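Side-chain contacts in beta-fructofuranosidase, insoluble isoenzyme CWINV1 (Arabidopsis thaliana, PDB 2OXB), which hydrolyses sucrose and 1-kestose and, to a lower extent, neokestose and levan, as a cell-wall beta-fructofuranosidase of glycosyl hydrolase family 32: residues 271-276 with 295-300; 448-451 with 457-460; 18-23 with 310-315. The protein carries 1 engineered substitution. All coordinates share one frame; numbering follows the deposited sequence.

Contact 1 of 3, residues 271-276 with 295-300; sequences YGKYYA and NESSSV. With NAG (2-acetamido-2-deoxy-beta-D-glucopyranose), chain C; FRU (beta-D-fructofuranose), chain B.
K273 and N295 meet with their side chains running obliquely past each other. The lysine's aliphatic part does the touching. K273 CD lies 3.5 Å from N295 CB, and K273 CG is nearly as close to the same carbon. The lysine leaves its backbone with CG anti to N (chi1 -160°). It then bends at each of its three later torsions, which curls the chain past N295 and brings NZ to S297. There K273 NZ donates a hydrogen bond to S297 OG at 2.6 Å. NZ also has a weak, long ion pair with D457.

The far end of N295 carries an N-linked sugar: ND2 is bonded to C1 of the NAG. E296 turns away; its carboxylate accepts a hydrogen bond from G310 N and forms salt bridges with K306 and R498. Y275 also points its ring end away. It approaches the fructose obliquely, with Y275 CE2 3.1 Å from FRU O1, and its OH bonds L234 O and the engineered Q199. The contact joins two loops of the propeller domain where they face the C-terminal beta-sandwich. K273 and S297 both lie against Y461 of strand 461-465, and K273 pairs through its backbone with T496 of strand 493-498.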
# COMPACT_ATOMS: atom_id res chain seq x y z
N TYR A 271 -0.71 -7.96 -1.82
CA TYR A 271 -0.34 -9.02 -2.75
C TYR A 271 -0.90 -8.84 -4.14
O TYR A 271 -1.36 -9.79 -4.77
CB TYR A 271 -0.76 -10.37 -2.17
CG TYR A 271 -0.01 -10.71 -0.91
CD1 TYR A 271 1.09 -11.58 -0.93
CD2 TYR A 271 -0.37 -10.13 0.31
CE1 TYR A 271 1.81 -11.86 0.22
CE2 TYR A 271 0.34 -10.40 1.47
CZ TYR A 271 1.43 -11.27 1.41
OH TYR A 271 2.12 -11.54 2.57
N GLY A 272 -0.82 -7.60 -4.63
CA GLY A 272 -1.33 -7.24 -5.94
C GLY A 272 -0.58 -6.02 -6.47
O GLY A 272 0.62 -5.95 -6.31
N LYS A 273 -1.28 -5.07 -7.08
CA LYS A 273 -0.58 -3.91 -7.61
C LYS A 273 -0.31 -2.84 -6.55
O LYS A 273 -1.09 -1.90 -6.39
CB LYS A 273 -1.38 -3.28 -8.76
CG LYS A 273 -0.54 -2.38 -9.68
CD LYS A 273 0.42 -3.20 -10.54
CE LYS A 273 -0.22 -3.67 -11.85
NZ LYS A 273 -0.59 -2.55 -12.78
N TYR A 274 0.81 -2.98 -5.85
CA TYR A 274 1.15 -2.01 -4.82
C TYR A 274 2.60 -1.58 -4.95
O TYR A 274 3.44 -2.38 -5.35
CB TYR A 274 0.94 -2.65 -3.46
CG TYR A 274 0.39 -1.72 -2.41
CD1 TYR A 274 -0.79 -1.02 -2.65
CD2 TYR A 274 0.99 -1.60 -1.16
CE1 TYR A 274 -1.37 -0.22 -1.68
CE2 TYR A 274 0.42 -0.80 -0.16
CZ TYR A 274 -0.77 -0.12 -0.44
OH TYR A 274 -1.40 0.64 0.53
N TYR A 275 2.91 -0.34 -4.60
CA TYR A 275 4.30 0.10 -4.66
C TYR A 275 4.61 1.46 -4.06
O TYR A 275 3.73 2.29 -3.87
CB TYR A 275 4.78 0.07 -6.10
CG TYR A 275 6.28 -0.04 -6.23
CD1 TYR A 275 6.98 -1.11 -5.63
CD2 TYR A 275 7.00 0.87 -7.01
CE1 TYR A 275 8.35 -1.26 -5.81
CE2 TYR A 275 8.37 0.73 -7.20
CZ TYR A 275 9.04 -0.34 -6.60
OH TYR A 275 10.38 -0.49 -6.84
N ALA A 276 5.88 1.67 -3.75
CA ALA A 276 6.36 2.91 -3.18
C ALA A 276 5.67 3.26 -1.87
O ALA A 276 5.73 4.41 -1.42
CB ALA A 276 6.18 4.03 -4.19
N ASN A 295 0.55 1.07 -9.49
CA ASN A 295 0.78 1.26 -10.91
C ASN A 295 -0.51 1.47 -11.66
O ASN A 295 -1.60 1.54 -11.09
CB ASN A 295 1.41 -0.00 -11.49
CG ASN A 295 2.75 0.24 -12.11
OD1 ASN A 295 3.04 1.33 -12.60
ND2 ASN A 295 3.57 -0.81 -12.14
N GLU A 296 -0.36 1.50 -12.97
CA GLU A 296 -1.46 1.65 -13.89
C GLU A 296 -1.43 0.37 -14.74
O GLU A 296 -0.50 0.20 -15.52
CB GLU A 296 -1.19 2.85 -14.78
CG GLU A 296 -2.39 3.35 -15.52
CD GLU A 296 -3.25 4.24 -14.65
OE1 GLU A 296 -2.69 5.22 -14.13
OE2 GLU A 296 -4.47 3.96 -14.51
N SER A 297 -2.43 -0.51 -14.59
CA SER A 297 -2.47 -1.77 -15.35
C SER A 297 -2.82 -1.63 -16.83
O SER A 297 -2.93 -2.63 -17.54
CB SER A 297 -3.47 -2.75 -14.71
OG SER A 297 -2.95 -3.36 -13.53
N SER A 298 -3.00 -0.40 -17.30
CA SER A 298 -3.32 -0.16 -18.71
C SER A 298 -2.05 0.14 -19.47
O SER A 298 -1.09 0.67 -18.92
CB SER A 298 -4.26 1.04 -18.85
OG SER A 298 -3.55 2.24 -18.68
N SER A 299 -2.05 -0.21 -20.75
CA SER A 299 -0.88 0.03 -21.58
C SER A 299 -0.59 1.53 -21.62
O SER A 299 -1.49 2.35 -21.52
CB SER A 299 -1.14 -0.48 -23.00
OG SER A 299 -2.02 0.39 -23.69
N VAL A 300 0.69 1.87 -21.76
CA VAL A 300 1.12 3.25 -21.81
C VAL A 300 0.40 4.00 -22.92
O VAL A 300 0.06 5.17 -22.77
CB VAL A 300 2.63 3.35 -22.07
CG1 VAL A 300 3.08 4.81 -22.12
CG2 VAL A 300 3.38 2.58 -20.98
C1 NAG C . 3.81 -1.50 -13.39
C2 NAG C . 3.69 -3.02 -13.21
C3 NAG C . 3.61 -3.77 -14.55
C4 NAG C . 2.69 -3.10 -15.57
C5 NAG C . 3.09 -1.63 -15.64
C6 NAG C . 2.38 -0.77 -16.67
C7 NAG C . 5.81 -4.18 -13.08
C8 NAG C . 7.01 -3.39 -13.59
N2 NAG C . 4.84 -3.51 -12.46
O3 NAG C . 3.19 -5.11 -14.33
O4 NAG C . 2.87 -3.72 -16.83
O5 NAG C . 2.88 -1.03 -14.36
O6 NAG C . 2.96 0.53 -16.73
O7 NAG C . 5.76 -5.40 -13.24
C1 FRU B . 9.88 4.17 -7.08
C2 FRU B . 11.01 5.06 -7.62
C3 FRU B . 11.89 5.61 -6.47
C4 FRU B . 12.33 6.95 -6.98
C5 FRU B . 11.13 7.36 -7.84
C6 FRU B . 11.51 8.02 -9.15
O1 FRU B . 10.39 2.99 -6.48
O2 FRU B . 11.89 4.51 -8.67
O3 FRU B . 13.01 4.79 -6.18
O4 FRU B . 12.55 7.88 -5.91
O5 FRU B . 10.39 6.19 -8.16
O6 FRU B . 12.04 9.31 -8.86

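Contact 2 of 3, residues 448-451 with 457-460. With NAG (2-acetamido-2-deoxy-beta-D-glucopyranose), chain C.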
# COMPACT_ATOMS: atom_id res chain seq x y z
N SER A 448 -8.16 -12.26 -15.20
CA SER A 448 -8.21 -12.86 -16.54
C SER A 448 -9.33 -12.35 -17.46
O SER A 448 -9.14 -12.24 -18.66
CB SER A 448 -8.35 -14.37 -16.39
OG SER A 448 -9.52 -14.66 -15.66
N ARG A 449 -10.51 -12.09 -16.90
CA ARG A 449 -11.63 -11.58 -17.69
C ARG A 449 -12.09 -10.20 -17.20
O ARG A 449 -13.20 -9.77 -17.50
CB ARG A 449 -12.83 -12.55 -17.65
CG ARG A 449 -12.73 -13.80 -18.57
CD ARG A 449 -11.96 -14.95 -17.93
NE ARG A 449 -10.93 -15.51 -18.81
CZ ARG A 449 -11.16 -16.01 -20.02
NH1 ARG A 449 -12.39 -16.04 -20.51
NH2 ARG A 449 -10.15 -16.47 -20.75
N SER A 450 -11.23 -9.50 -16.45
CA SER A 450 -11.58 -8.18 -15.93
C SER A 450 -12.05 -7.18 -16.99
O SER A 450 -12.77 -6.23 -16.66
CB SER A 450 -10.40 -7.57 -15.16
OG SER A 450 -10.32 -8.09 -13.84
N SER A 451 -11.65 -7.38 -18.24
CA SER A 451 -12.05 -6.47 -19.30
C SER A 451 -12.04 -7.20 -20.61
O SER A 451 -11.57 -8.34 -20.69
CB SER A 451 -11.11 -5.29 -19.39
OG SER A 451 -9.98 -5.62 -20.16
N ASP A 457 -3.22 -5.29 -17.99
CA ASP A 457 -2.49 -6.11 -17.04
C ASP A 457 -3.47 -7.11 -16.40
O ASP A 457 -3.96 -6.89 -15.30
CB ASP A 457 -1.89 -5.19 -15.98
CG ASP A 457 -0.56 -5.69 -15.46
OD1 ASP A 457 0.18 -4.88 -14.85
OD2 ASP A 457 -0.27 -6.89 -15.65
N LYS A 458 -3.75 -8.20 -17.11
CA LYS A 458 -4.68 -9.24 -16.63
C LYS A 458 -4.12 -10.23 -15.61
O LYS A 458 -4.82 -11.18 -15.24
CB LYS A 458 -5.22 -10.05 -17.82
CG LYS A 458 -6.67 -9.78 -18.18
CD LYS A 458 -6.86 -8.35 -18.66
CE LYS A 458 -8.33 -8.06 -18.91
NZ LYS A 458 -9.13 -8.34 -17.69
N THR A 459 -2.89 -10.01 -15.15
CA THR A 459 -2.28 -10.92 -14.20
C THR A 459 -3.06 -11.00 -12.89
O THR A 459 -3.36 -9.99 -12.26
CB THR A 459 -0.79 -10.54 -13.87
OG1 THR A 459 -0.72 -9.77 -12.66
CG2 THR A 459 -0.17 -9.74 -15.01
N THR A 460 -3.40 -12.23 -12.52
CA THR A 460 -4.14 -12.51 -11.31
C THR A 460 -3.19 -12.56 -10.11
O THR A 460 -2.08 -13.09 -10.19
CB THR A 460 -4.86 -13.87 -11.43
OG1 THR A 460 -5.84 -13.77 -12.47
CG2 THR A 460 -5.53 -14.25 -10.12
C1 NAG C . 3.81 -1.50 -13.39
C2 NAG C . 3.69 -3.02 -13.21
C3 NAG C . 3.61 -3.77 -14.55
C4 NAG C . 2.69 -3.10 -15.57
C5 NAG C . 3.09 -1.63 -15.64
C6 NAG C . 2.38 -0.77 -16.67
C7 NAG C . 5.81 -4.18 -13.08
C8 NAG C . 7.01 -3.39 -13.59
N2 NAG C . 4.84 -3.51 -12.46
O3 NAG C . 3.19 -5.11 -14.33
O4 NAG C . 2.87 -3.72 -16.83
O5 NAG C . 2.88 -1.03 -14.36
O6 NAG C . 2.96 0.53 -16.73
O7 NAG C . 5.76 -5.40 -13.24
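K458 NZ reaches the loop at 448-451 and hydrogen-bonds Q447 O, just before it. The backbone N atoms of S450 and S451 also come very close to NZ, but all three are donors, so neither pair is a hydrogen bond. At this resolution the shortness of those two approaches is doubtful.

The rest of the lysine lies along the loop. K458 CG is 3.5 Å from S448 O, and K458 CE is 3.2 Å from S451 OG. The chain turns at chi2 (65°), runs straight through chi3 (-176°) and turns again at chi4. These two kinks carry NZ round to the Q447 carbonyl. The two backbones come nearest at S448 and K458, where S448 CA lies 5.1 Å from K458 CA.

T460 OG1 accepts a hydrogen bond from Q447 N and lies 3.9 Å from S448 N. The backbone N and O of Q447 are thus both bound by side chains from 457-460. S448 and S450 turn their hydroxyls to other partners, D446 OD2 and T423 OG1. R449 points away from 457-460, and its guanidinium edge lies in plane with S448 CB.

D457 faces the other way, toward the N-linked sugar. NAG O3 donates to D457 OD1 at 3.1 Å.

Both segments belong to the loop that joins the antiparallel strands 439-446 and 461-465 of the C-terminal beta-sandwich. Near the start of strand 461-465, T460 packs on C395 and S396 of helix 391-397. That helix is tied to strand 439-446 by the C395-C444 disulfide.

Contact 3 of 3, residues 18-23 with 310-315. With FRU (beta-D-fructofuranose), chain B.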
# COMPACT_ATOMS: atom_id res chain seq x y z
N ASN A 18 3.49 9.33 -9.32
CA ASN A 18 4.31 8.22 -8.83
C ASN A 18 4.28 8.06 -7.30
O ASN A 18 3.21 8.01 -6.69
CB ASN A 18 5.75 8.42 -9.32
CG ASN A 18 6.60 7.16 -9.20
OD1 ASN A 18 7.73 7.12 -9.67
ND2 ASN A 18 6.06 6.13 -8.56
N ASP A 19 5.47 7.97 -6.71
CA ASP A 19 5.64 7.80 -5.28
C ASP A 19 4.92 8.83 -4.40
O ASP A 19 4.68 9.98 -4.81
CB ASP A 19 7.14 7.86 -4.92
CG ASP A 19 7.89 6.61 -5.29
OD1 ASP A 19 7.60 6.01 -6.35
OD2 ASP A 19 8.80 6.23 -4.51
N PRO A 20 4.53 8.42 -3.19
CA PRO A 20 3.84 9.24 -2.19
C PRO A 20 4.99 9.86 -1.39
O PRO A 20 5.88 9.13 -0.92
CB PRO A 20 3.06 8.22 -1.35
CG PRO A 20 3.04 6.97 -2.21
CD PRO A 20 4.38 6.99 -2.85
N ASN A 21 4.99 11.17 -1.23
CA ASN A 21 6.08 11.83 -0.51
C ASN A 21 5.64 12.65 0.71
O ASN A 21 4.57 13.26 0.72
CB ASN A 21 6.87 12.73 -1.47
CG ASN A 21 7.46 11.96 -2.65
OD1 ASN A 21 7.72 12.52 -3.71
ND2 ASN A 21 7.72 10.67 -2.46
N GLY A 22 6.49 12.65 1.74
CA GLY A 22 6.27 13.41 2.97
C GLY A 22 4.88 13.49 3.58
O GLY A 22 4.36 14.60 3.79
N PRO A 23 4.26 12.36 3.92
CA PRO A 23 2.93 12.38 4.51
C PRO A 23 2.99 12.70 6.01
O PRO A 23 3.73 12.05 6.76
CB PRO A 23 2.43 10.97 4.24
CG PRO A 23 3.67 10.16 4.46
CD PRO A 23 4.73 10.97 3.73
N GLY A 310 -1.61 6.84 -12.76
CA GLY A 310 -1.30 6.83 -11.34
C GLY A 310 -2.38 7.31 -10.40
O GLY A 310 -2.86 8.44 -10.49
N ILE A 311 -2.78 6.43 -9.49
CA ILE A 311 -3.78 6.76 -8.49
C ILE A 311 -3.12 6.48 -7.14
O ILE A 311 -2.06 5.85 -7.08
CB ILE A 311 -5.05 5.88 -8.60
CG1 ILE A 311 -4.74 4.45 -8.13
CG2 ILE A 311 -5.57 5.90 -10.01
CD1 ILE A 311 -5.93 3.55 -8.08
N GLN A 312 -3.74 6.95 -6.07
CA GLN A 312 -3.20 6.72 -4.74
C GLN A 312 -4.24 5.88 -4.00
O GLN A 312 -5.41 6.24 -3.95
CB GLN A 312 -3.00 8.05 -4.01
CG GLN A 312 -1.99 7.98 -2.90
CD GLN A 312 -0.55 7.96 -3.42
OE1 GLN A 312 0.39 7.65 -2.67
NE2 GLN A 312 -0.36 8.33 -4.69
N THR A 313 -3.81 4.75 -3.46
CA THR A 313 -4.72 3.90 -2.73
C THR A 313 -5.18 4.59 -1.46
O THR A 313 -4.46 5.42 -0.88
CB THR A 313 -4.05 2.59 -2.34
OG1 THR A 313 -2.89 2.88 -1.56
CG2 THR A 313 -3.66 1.82 -3.57
N ILE A 314 -6.38 4.24 -1.01
CA ILE A 314 -6.93 4.83 0.19
C ILE A 314 -5.98 4.62 1.36
O ILE A 314 -5.49 3.52 1.59
CB ILE A 314 -8.30 4.22 0.58
CG1 ILE A 314 -8.82 4.91 1.84
CG2 ILE A 314 -8.15 2.72 0.83
CD1 ILE A 314 -10.00 4.21 2.45
N PRO A 315 -5.72 5.70 2.11
CA PRO A 315 -4.82 5.60 3.26
C PRO A 315 -5.27 4.45 4.14
O PRO A 315 -6.43 4.37 4.49
CB PRO A 315 -4.98 6.96 3.93
CG PRO A 315 -5.21 7.88 2.75
CD PRO A 315 -6.22 7.08 1.94
C1 FRU B . 9.88 4.17 -7.08
C2 FRU B . 11.01 5.06 -7.62
C3 FRU B . 11.89 5.61 -6.47
C4 FRU B . 12.33 6.95 -6.98
C5 FRU B . 11.13 7.36 -7.84
C6 FRU B . 11.51 8.02 -9.15
O1 FRU B . 10.39 2.99 -6.48
O2 FRU B . 11.89 4.51 -8.67
O3 FRU B . 13.01 4.79 -6.18
O4 FRU B . 12.55 7.88 -5.91
O5 FRU B . 10.39 6.19 -8.16
O6 FRU B . 12.04 9.31 -8.86
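The WMNDPNG motif of family 32 lies on strand 15-26, and its P20 meets Q312 of the loop 310-315. The proline ring points toward that loop. Q312 starts with CG anti to its backbone N (chi1 -157°) and bends at chi2 (76°), which brings its amide up to the ring. Q312 CD lies 3.9 Å from P20 CG. The closer approach of the amide oxygen to the ring is doubtful in the model. Q312 NE2 stays 4.1 Å from N18 O, and no hydrogen bond joins the segments. The backbone of Q312 is paired with F10, while its side chain also touches W291.

Strand 15-26 is part of a blade sheet of the N-terminal five-bladed propeller, beside strand 308-309, which leads into G310. A CB at G310 would point toward 18-23 and jam against the preceding carbonyl O.

N18 and D19 turn away from the loop, toward the sugar. N18 OD1 is 3.2 Å from FRU O5. The active-site residue D19 is probably the catalytic nucleophile, as in other family 32 enzymes. D19 OD1 lies 3.0 Å from FRU C1, and OD2 bonds S79. Replacing D19 by an alanine would probably leave S79 OG without its carboxylate partner and open a gap beside the fructose C1. S79, Q35, D145 and the engineered Q199 hydrogen-bond the same sugar.

Overall arrangement
From the N terminus, strand 15-26 enters contact 3 first. That contact closes only when the chain returns at 310-315, nearly 290 residues later, so it spans most of the propeller domain. Contact 1 opens and closes within this span, linking the loop before strand 278-282 to the loop before helix 300-306. Contact 2 follows in series as a short closure in the C-terminal domain. Contacts 1 and 3 meet where A276 packs on D19 and P20, and both approach the fructose. Contacts 1 and 2 meet across the domain boundary, where S297 O probably bonds D457 N at 2.7 Å. Contacts 2 and 3 do not touch; their centres are 24 Å apart.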